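Local coordinates for protein 5,10-methylenetetrahydromethanopterin reductase (Methanopyrus kandleri, PDB 1EZW) that catalyses the reversible, coenzyme F420-dependent reduction of methylenetetrahydromethanopterin to methyltetrahydromethanopterin, a step of methane formation from carbon dioxide, at residues 28-32 against 336-341; 66-70 against 127-131; 249-253 against 294-299. All blocks are in the same frame, centred on the assembly; numbering follows the deposited sequence.

Contact 1 of 3, residues 28-32 against 336-341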
loop_
_atom_site.group_PDB
_atom_site.type_symbol
_atom_site.label_atom_id
_atom_site.label_comp_id
_atom_site.label_asym_id
_atom_site.label_seq_id
_atom_site.Cartn_x
_atom_site.Cartn_y
_atom_site.Cartn_z
ATOM N N ASP A 28 2.276 8.270 14.724
ATOM C CA ASP A 28 3.101 7.569 15.704
ATOM C C ASP A 28 3.365 8.451 16.929
ATOM O O ASP A 28 3.591 7.927 18.041
ATOM C CB ASP A 28 4.464 7.191 15.111
ATOM C CG ASP A 28 4.389 6.054 14.098
ATOM O OD1 ASP A 28 3.353 5.399 13.940
ATOM O OD2 ASP A 28 5.424 5.834 13.455
ATOM N N ASN A 29 3.282 9.745 16.717
ATOM C CA ASN A 29 3.515 10.730 17.776
ATOM C C ASN A 29 2.280 11.288 18.464
ATOM O O ASN A 29 2.376 12.282 19.210
ATOM C CB ASN A 29 4.393 11.841 17.229
ATOM C CG ASN A 29 5.854 11.414 17.204
ATOM O OD1 ASN A 29 6.577 11.606 18.190
ATOM N ND2 ASN A 29 6.294 10.751 16.103
ATOM N N GLY A 30 1.146 10.664 18.221
ATOM C CA GLY A 30 -0.057 11.098 18.919
ATOM C C GLY A 30 -0.964 12.096 18.262
ATOM O O GLY A 30 -1.942 12.530 18.887
ATOM N N PHE A 31 -0.647 12.500 17.030
ATOM C CA PHE A 31 -1.569 13.407 16.322
ATOM C C PHE A 31 -2.817 12.596 15.933
ATOM O O PHE A 31 -2.719 11.427 15.534
ATOM C CB PHE A 31 -0.927 13.978 15.035
ATOM C CG PHE A 31 0.119 15.018 15.289
ATOM C CD1 PHE A 31 1.355 14.682 15.892
ATOM C CD2 PHE A 31 -0.114 16.339 14.888
ATOM C CE1 PHE A 31 2.332 15.694 16.063
ATOM C CE2 PHE A 31 0.855 17.341 15.065
ATOM C CZ PHE A 31 2.073 17.012 15.645
ATOM N N GLU A 32 -4.002 13.210 16.026
ATOM C CA GLU A 32 -5.239 12.506 15.712
ATOM C C GLU A 32 -5.906 12.937 14.405
ATOM O O GLU A 32 -6.852 12.289 13.941
ATOM C CB GLU A 32 -6.215 12.630 16.882
ATOM C CG GLU A 32 -5.731 11.847 18.114
ATOM C CD GLU A 32 -6.632 12.042 19.324
ATOM O OE1 GLU A 32 -7.757 11.515 19.334
ATOM O OE2 GLU A 32 -6.209 12.741 20.262
ATOM N N ILE A 336 7.815 17.229 14.211
ATOM C CA ILE A 336 6.674 16.438 14.603
ATOM C C ILE A 336 6.989 15.597 15.837
ATOM O O ILE A 336 6.167 15.454 16.733
ATOM C CB ILE A 336 6.239 15.508 13.409
ATOM C CG1 ILE A 336 5.698 16.390 12.278
ATOM C CG2 ILE A 336 5.205 14.453 13.883
ATOM C CD1 ILE A 336 5.543 15.656 10.911
ATOM N N GLU A 337 8.185 15.008 15.860
ATOM C CA GLU A 337 8.589 14.178 16.985
ATOM C C GLU A 337 8.740 15.025 18.259
ATOM O O GLU A 337 8.394 14.573 19.350
ATOM C CB GLU A 337 9.906 13.459 16.630
ATOM C CG GLU A 337 9.680 12.391 15.549
ATOM C CD GLU A 337 10.946 11.675 15.160
ATOM O OE1 GLU A 337 12.014 12.344 15.090
ATOM O OE2 GLU A 337 10.863 10.463 14.900
ATOM N N LEU A 338 9.248 16.238 18.101
ATOM C CA LEU A 338 9.423 17.129 19.259
ATOM C C LEU A 338 8.025 17.473 19.810
ATOM O O LEU A 338 7.789 17.494 21.030
ATOM C CB LEU A 338 10.230 18.356 18.810
ATOM C CG LEU A 338 10.773 19.257 19.910
ATOM C CD1 LEU A 338 11.485 18.401 20.982
ATOM C CD2 LEU A 338 11.687 20.280 19.281
ATOM N N VAL A 339 7.045 17.682 18.933
ATOM C CA VAL A 339 5.684 17.901 19.428
ATOM C C VAL A 339 5.163 16.648 20.162
ATOM O O VAL A 339 4.594 16.738 21.248
ATOM C CB VAL A 339 4.694 18.258 18.256
ATOM C CG1 VAL A 339 3.213 18.300 18.775
ATOM C CG2 VAL A 339 5.064 19.574 17.662
ATOM N N GLY A 340 5.350 15.456 19.583
ATOM C CA GLY A 340 4.840 14.266 20.246
ATOM C C GLY A 340 5.532 13.981 21.585
ATOM O O GLY A 340 4.894 13.515 22.530
ATOM N N GLN A 341 6.823 14.278 21.664
ATOM C CA GLN A 341 7.599 14.015 22.892
ATOM C C GLN A 341 7.550 15.090 23.962
ATOM O O GLN A 341 7.564 14.743 25.148
ATOM C CB GLN A 341 9.069 13.795 22.545
ATOM C CG GLN A 341 9.371 12.471 21.843
ATOM C CD GLN A 341 9.142 11.276 22.757
ATOM O OE1 GLN A 341 8.216 10.485 22.559
ATOM N NE2 GLN A 341 9.976 11.156 23.784
HETATM O O HOH W 1 8.602 9.137 15.553
HETATM O O HOH W 2 2.607 12.184 22.019
HETATM O O HOH W 3 6.226 10.856 20.964
#

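Contact 2 of 3, residues 66-70 against 127-131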
loop_
_atom_site.group_PDB
_atom_site.type_symbol
_atom_site.label_atom_id
_atom_site.label_comp_id
_atom_site.label_asym_id
_atom_site.label_seq_id
_atom_site.Cartn_x
_atom_site.Cartn_y
_atom_site.Cartn_z
ATOM N N THR A 66 -11.461 21.494 1.055
ATOM C CA THR A 66 -11.859 21.464 -0.334
ATOM C C THR A 66 -12.955 22.500 -0.512
ATOM O O THR A 66 -13.098 23.353 0.344
ATOM C CB THR A 66 -12.236 20.042 -0.789
ATOM O OG1 THR A 66 -12.535 20.093 -2.200
ATOM C CG2 THR A 66 -13.413 19.460 -0.001
ATOM N N ASN A 67 -13.689 22.471 -1.613
ATOM C CA ASN A 67 -14.694 23.535 -1.833
ATOM C C ASN A 67 -15.853 23.024 -2.665
ATOM O O ASN A 67 -15.794 21.946 -3.251
ATOM C CB ASN A 67 -14.019 24.741 -2.546
ATOM C CG ASN A 67 -13.416 24.356 -3.893
ATOM O OD1 ASN A 67 -12.206 24.054 -4.002
ATOM N ND2 ASN A 67 -14.248 24.322 -4.917
ATOM N N PRO A 68 -16.937 23.791 -2.744
ATOM C CA PRO A 68 -18.124 23.371 -3.532
ATOM C C PRO A 68 -18.052 23.521 -5.036
ATOM O O PRO A 68 -18.934 23.014 -5.736
ATOM C CB PRO A 68 -19.229 24.333 -3.039
ATOM C CG PRO A 68 -18.670 24.907 -1.726
ATOM C CD PRO A 68 -17.202 25.046 -2.002
ATOM N N TYR A 69 -17.022 24.200 -5.526
ATOM C CA TYR A 69 -16.978 24.617 -6.921
ATOM C C TYR A 69 -16.198 23.863 -7.957
ATOM O O TYR A 69 -16.652 23.718 -9.087
ATOM C CB TYR A 69 -16.487 26.074 -6.984
ATOM C CG TYR A 69 -17.238 26.985 -6.019
ATOM C CD1 TYR A 69 -16.614 27.450 -4.855
ATOM C CD2 TYR A 69 -18.600 27.277 -6.210
ATOM C CE1 TYR A 69 -17.311 28.178 -3.902
ATOM C CE2 TYR A 69 -19.327 28.024 -5.226
ATOM C CZ TYR A 69 -18.658 28.462 -4.080
ATOM O OH TYR A 69 -19.324 29.202 -3.088
ATOM N N THR A 70 -14.995 23.427 -7.602
ATOM C CA THR A 70 -14.160 22.802 -8.616
ATOM C C THR A 70 -14.539 21.363 -8.943
ATOM O O THR A 70 -13.973 20.791 -9.877
ATOM C CB THR A 70 -12.693 22.848 -8.211
ATOM O OG1 THR A 70 -12.547 22.050 -7.027
ATOM C CG2 THR A 70 -12.217 24.348 -7.948
ATOM N N PRO A 127 -21.600 32.010 -0.814
ATOM C CA PRO A 127 -20.717 30.877 -0.496
ATOM C C PRO A 127 -21.195 30.099 0.726
ATOM O O PRO A 127 -21.102 28.864 0.757
ATOM C CB PRO A 127 -19.372 31.572 -0.283
ATOM C CG PRO A 127 -19.439 32.654 -1.317
ATOM C CD PRO A 127 -20.801 33.238 -0.931
ATOM N N ALA A 128 -21.729 30.778 1.750
ATOM C CA ALA A 128 -22.194 30.030 2.903
ATOM C C ALA A 128 -23.391 29.141 2.522
ATOM O O ALA A 128 -23.554 28.031 3.060
ATOM C CB ALA A 128 -22.557 30.974 4.061
ATOM N N THR A 129 -24.232 29.635 1.615
ATOM C CA THR A 129 -25.370 28.849 1.153
ATOM C C THR A 129 -24.840 27.675 0.318
ATOM O O THR A 129 -25.303 26.558 0.510
ATOM C CB THR A 129 -26.346 29.699 0.355
ATOM O OG1 THR A 129 -26.984 30.594 1.284
ATOM C CG2 THR A 129 -27.388 28.837 -0.336
ATOM N N ALA A 130 -23.878 27.924 -0.568
ATOM C CA ALA A 130 -23.302 26.826 -1.362
ATOM C C ALA A 130 -22.745 25.734 -0.425
ATOM O O ALA A 130 -22.956 24.542 -0.672
ATOM C CB ALA A 130 -22.201 27.343 -2.309
ATOM N N ILE A 131 -22.069 26.129 0.650
ATOM C CA ILE A 131 -21.520 25.156 1.595
ATOM C C ILE A 131 -22.641 24.385 2.297
ATOM O O ILE A 131 -22.549 23.185 2.501
ATOM C CB ILE A 131 -20.568 25.847 2.605
ATOM C CG1 ILE A 131 -19.298 26.306 1.860
ATOM C CG2 ILE A 131 -20.210 24.830 3.771
ATOM C CD1 ILE A 131 -18.315 27.126 2.700
#

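Contact 3 of 3, residues 249-253 against 294-299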
loop_
_atom_site.group_PDB
_atom_site.type_symbol
_atom_site.label_atom_id
_atom_site.label_comp_id
_atom_site.label_asym_id
_atom_site.label_seq_id
_atom_site.Cartn_x
_atom_site.Cartn_y
_atom_site.Cartn_z
ATOM N N VAL A 249 5.190 33.790 7.701
ATOM C CA VAL A 249 4.543 34.938 8.337
ATOM C C VAL A 249 4.501 36.119 7.355
ATOM O O VAL A 249 3.494 36.834 7.277
ATOM C CB VAL A 249 5.269 35.343 9.639
ATOM C CG1 VAL A 249 4.796 36.711 10.102
ATOM C CG2 VAL A 249 4.962 34.301 10.732
ATOM N N ALA A 250 5.574 36.306 6.592
ATOM C CA ALA A 250 5.607 37.392 5.614
ATOM C C ALA A 250 4.376 37.318 4.713
ATOM O O ALA A 250 3.711 38.328 4.491
ATOM C CB ALA A 250 6.881 37.322 4.786
ATOM N N PHE A 251 4.059 36.125 4.206
ATOM C CA PHE A 251 2.876 35.958 3.363
ATOM C C PHE A 251 1.591 36.169 4.135
ATOM O O PHE A 251 0.595 36.656 3.587
ATOM C CB PHE A 251 2.827 34.569 2.718
ATOM C CG PHE A 251 3.540 34.485 1.395
ATOM C CD1 PHE A 251 4.934 34.467 1.328
ATOM C CD2 PHE A 251 2.810 34.463 0.208
ATOM C CE1 PHE A 251 5.590 34.429 0.094
ATOM C CE2 PHE A 251 3.452 34.427 -1.029
ATOM C CZ PHE A 251 4.849 34.412 -1.083
ATOM N N ILE A 252 1.588 35.779 5.407
ATOM C CA ILE A 252 0.389 35.966 6.215
ATOM C C ILE A 252 0.157 37.470 6.415
ATOM O O ILE A 252 -0.964 37.951 6.270
ATOM C CB ILE A 252 0.527 35.272 7.588
ATOM C CG1 ILE A 252 0.688 33.758 7.378
ATOM C CG2 ILE A 252 -0.687 35.612 8.469
ATOM C CD1 ILE A 252 0.877 32.950 8.646
ATOM N N VAL A 253 1.223 38.192 6.752
ATOM C CA VAL A 253 1.136 39.630 6.959
ATOM C C VAL A 253 0.577 40.267 5.701
ATOM O O VAL A 253 -0.315 41.107 5.765
ATOM C CB VAL A 253 2.520 40.261 7.256
ATOM C CG1 VAL A 253 2.403 41.787 7.285
ATOM C CG2 VAL A 253 3.042 39.768 8.597
ATOM N N MET A 294 4.878 40.476 14.559
ATOM C CA MET A 294 4.226 39.710 13.490
ATOM C C MET A 294 4.352 38.209 13.787
ATOM O O MET A 294 3.403 37.444 13.576
ATOM C CB MET A 294 4.878 39.993 12.146
ATOM C CG MET A 294 4.800 41.426 11.717
ATOM S SD MET A 294 5.841 41.654 10.285
ATOM C CE MET A 294 5.780 43.513 10.149
ATOM N N ILE A 295 5.524 37.796 14.260
ATOM C CA ILE A 295 5.746 36.395 14.591
ATOM C C ILE A 295 4.835 35.984 15.745
ATOM O O ILE A 295 4.258 34.896 15.738
ATOM C CB ILE A 295 7.235 36.160 14.911
ATOM C CG1 ILE A 295 8.031 36.323 13.604
ATOM C CG2 ILE A 295 7.446 34.797 15.583
ATOM C CD1 ILE A 295 9.532 36.282 13.779
ATOM N N GLU A 296 4.676 36.855 16.744
ATOM C CA GLU A 296 3.808 36.548 17.883
ATOM C C GLU A 296 2.339 36.535 17.446
ATOM O O GLU A 296 1.521 35.760 17.940
ATOM C CB GLU A 296 4.021 37.613 18.976
ATOM C CG GLU A 296 3.279 37.431 20.298
ATOM C CD GLU A 296 1.778 37.580 20.191
ATOM O OE1 GLU A 296 1.288 38.356 19.338
ATOM O OE2 GLU A 296 1.084 36.928 20.992
ATOM N N ALA A 297 1.996 37.399 16.510
ATOM C CA ALA A 297 0.628 37.461 16.076
ATOM C C ALA A 297 0.205 36.324 15.152
ATOM O O ALA A 297 -0.913 35.804 15.265
ATOM C CB ALA A 297 0.386 38.779 15.363
ATOM N N PHE A 298 1.117 35.938 14.266
ATOM C CA PHE A 298 0.741 34.992 13.228
ATOM C C PHE A 298 1.358 33.612 13.209
ATOM O O PHE A 298 1.264 32.925 12.194
ATOM C CB PHE A 298 0.959 35.681 11.876
ATOM C CG PHE A 298 0.233 37.017 11.759
ATOM C CD1 PHE A 298 0.941 38.207 11.549
ATOM C CD2 PHE A 298 -1.147 37.077 11.901
ATOM C CE1 PHE A 298 0.264 39.437 11.496
ATOM C CE2 PHE A 298 -1.833 38.297 11.849
ATOM C CZ PHE A 298 -1.118 39.481 11.645
ATOM N N SER A 299 1.952 33.194 14.312
ATOM C CA SER A 299 2.550 31.858 14.360
ATOM C C SER A 299 2.681 31.447 15.810
ATOM O O SER A 299 2.528 32.282 16.741
ATOM C CB SER A 299 3.953 31.852 13.731
ATOM O OG SER A 299 4.941 32.396 14.618
#

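Contact 1 of 3, residues 28-32 against 336-341
Ile336 meets the ring of Phe31 through its CG2 methyl, which lies 3.8 Å from Phe31 CE1 and approaches obliquely. One residue on, the CB-CG chain of Glu337 passes the Asn29 amide at a slant, with Asn29 OD1 3.5 Å from Glu337 CA and the amide and carboxylate planes 59° apart. The two polar ends meet through a water that accepts from Asn29 ND2 and donates to Glu337 OE2. Their stronger partners lie outside the pair: Asn29 ND2 is hydrogen-bonded to Val25 O, and Glu337 OE2 forms a salt bridge with Lys15 of a third subunit. Val339 adds CG1, anti to its own backbone N (chi1 172°), which brings that methyl to 3.6 Å from Phe31 CZ. At Gly340 the backbones come together, Asn29 O standing 3.3 Å from Gly340 CA; a CB here would run into Asn29 OD1. A second water donates to both Asn29 O and Gly340 O. Gln341 closes the series through a third water, which gives one hydrogen to Asn29 OD1 and the other to Gln341 OE1, so both ends of the asparagine amide are hydrated. Gly30, at positive phi, is the C' residue of a Schellman motif, with Phe31 N bonded to Ala26 O; this turn takes the chain from helix 16-28 into strand 33-36 of the TIM barrel, and packs against helix 332-342, the last in the chain.

Contact 2 of 3, residues 66-70 against 127-131
Pro68 and Tyr69, neighbours in the loop after strand 60-63, press on the first turn of helix 127-142, and Ala130 is the helix residue they cover most. Pro68 reaches Ile131 with CG, 3.9 Å from Ile131 CG1, the two side chains meeting at a slant, while Pro68 CB stands 4.3 Å from the Ala130 methyl. The same proline CB also sits over the centre of the Tyr69 ring, 4.1 Å above its plane, so it backs one face of the aromatic group. Tyr69 reaches the helix with its phenolic end. Its CG is anti to the carbonyl carbon (chi1 -49°), a torsion that lays the ring over Pro68 CB and sends OH to the helix start, 3.4 Å from Pro127 CA. The Ala130 methyl comes obliquely to this end of the ring, 3.5 Å from Tyr69 OH and 4.1 Å from Tyr69 CZ. Across the interface the touching atoms are thus carbon against carbon, or the phenol oxygen against carbon. The carbonyl of Pro68 is engaged outside the contact, accepting from Trp117 NE1 and hydrogen-bonded to Tyr153 OH. Met95 of barrel strand 93-95 touches both sides of the contact, at Pro68 and at Ile131, while Met182 of helix 180-189 covers the helix 127-142 side, packing against Pro127 and Ile131.

Contact 3 of 3, residues 249-253 against 294-299
Two helices lying outside the eight-stranded sheet, 238-254 and 292-298, pack here through a buried apolar interface with Phe298 at its centre. Their short segments cross at 79°, with axes 10.0 Å apart at closest approach. Ile252 and Phe298 run antiparallel, side chain against side chain, the CG2 methyl of Ile252 3.7 Å from Phe298 CG, and Ile252 CD1 reaches 3.6 Å from Phe298 O. Val253 comes at about a right angle to the same side chain, CG2 lying 3.9 Å from Phe298 CD1; this methyl also touches Met294 SD, 3.8 Å away. With chi1 at 167°, Val249 turns CG1 away from its own backbone N, to the edge of the Phe298 ring, near its plane, and packs it 3.9 Å from Met294 CB. One face of the ring is backed by Ala297 CB, and the rings of Phe298 and His264 pack edge-to-face (T-shaped). An alanine in place of Phe298 would probably open a gap between the helices, leaving Ile252 CG2 and Val253 CG2 without the ring they pack on and His264 without its aromatic mate. At the end of the segment Ser299 OG donates to Ile295 O over 2.8 Å, the donor 22° out of the carbonyl plane, while Ser299 CB rests against Val249 CG2. This crossed pair of helices, packed through apolar side chains, belongs to the segment between barrel strands 225-229 and 321-324, which probably elaborates the (beta/alpha)8 fold and includes the parallel strands 232-234 and 300-302.

Contacts 2 and 3 are buried, whereas contact 1 is only partly so and is the one bridged by water. Its chemistry is accordingly mixed: aromatic and aliphatic packing on one flank, hydrated polar groups on the other. Contact 3 pairs two helices through side-chain packing; contact 2 sets a loop against a helix start using prolines, a phenol and small side chains. Other subunits reach contacts 1 and 2 but not contact 3. The three share no helix or strand. Contacts 1 and 2 lie on opposite sides of the chain's centre, their centres about 32 Å apart, and both 2 and 3 fall within the sequence span bracketed by contact 1.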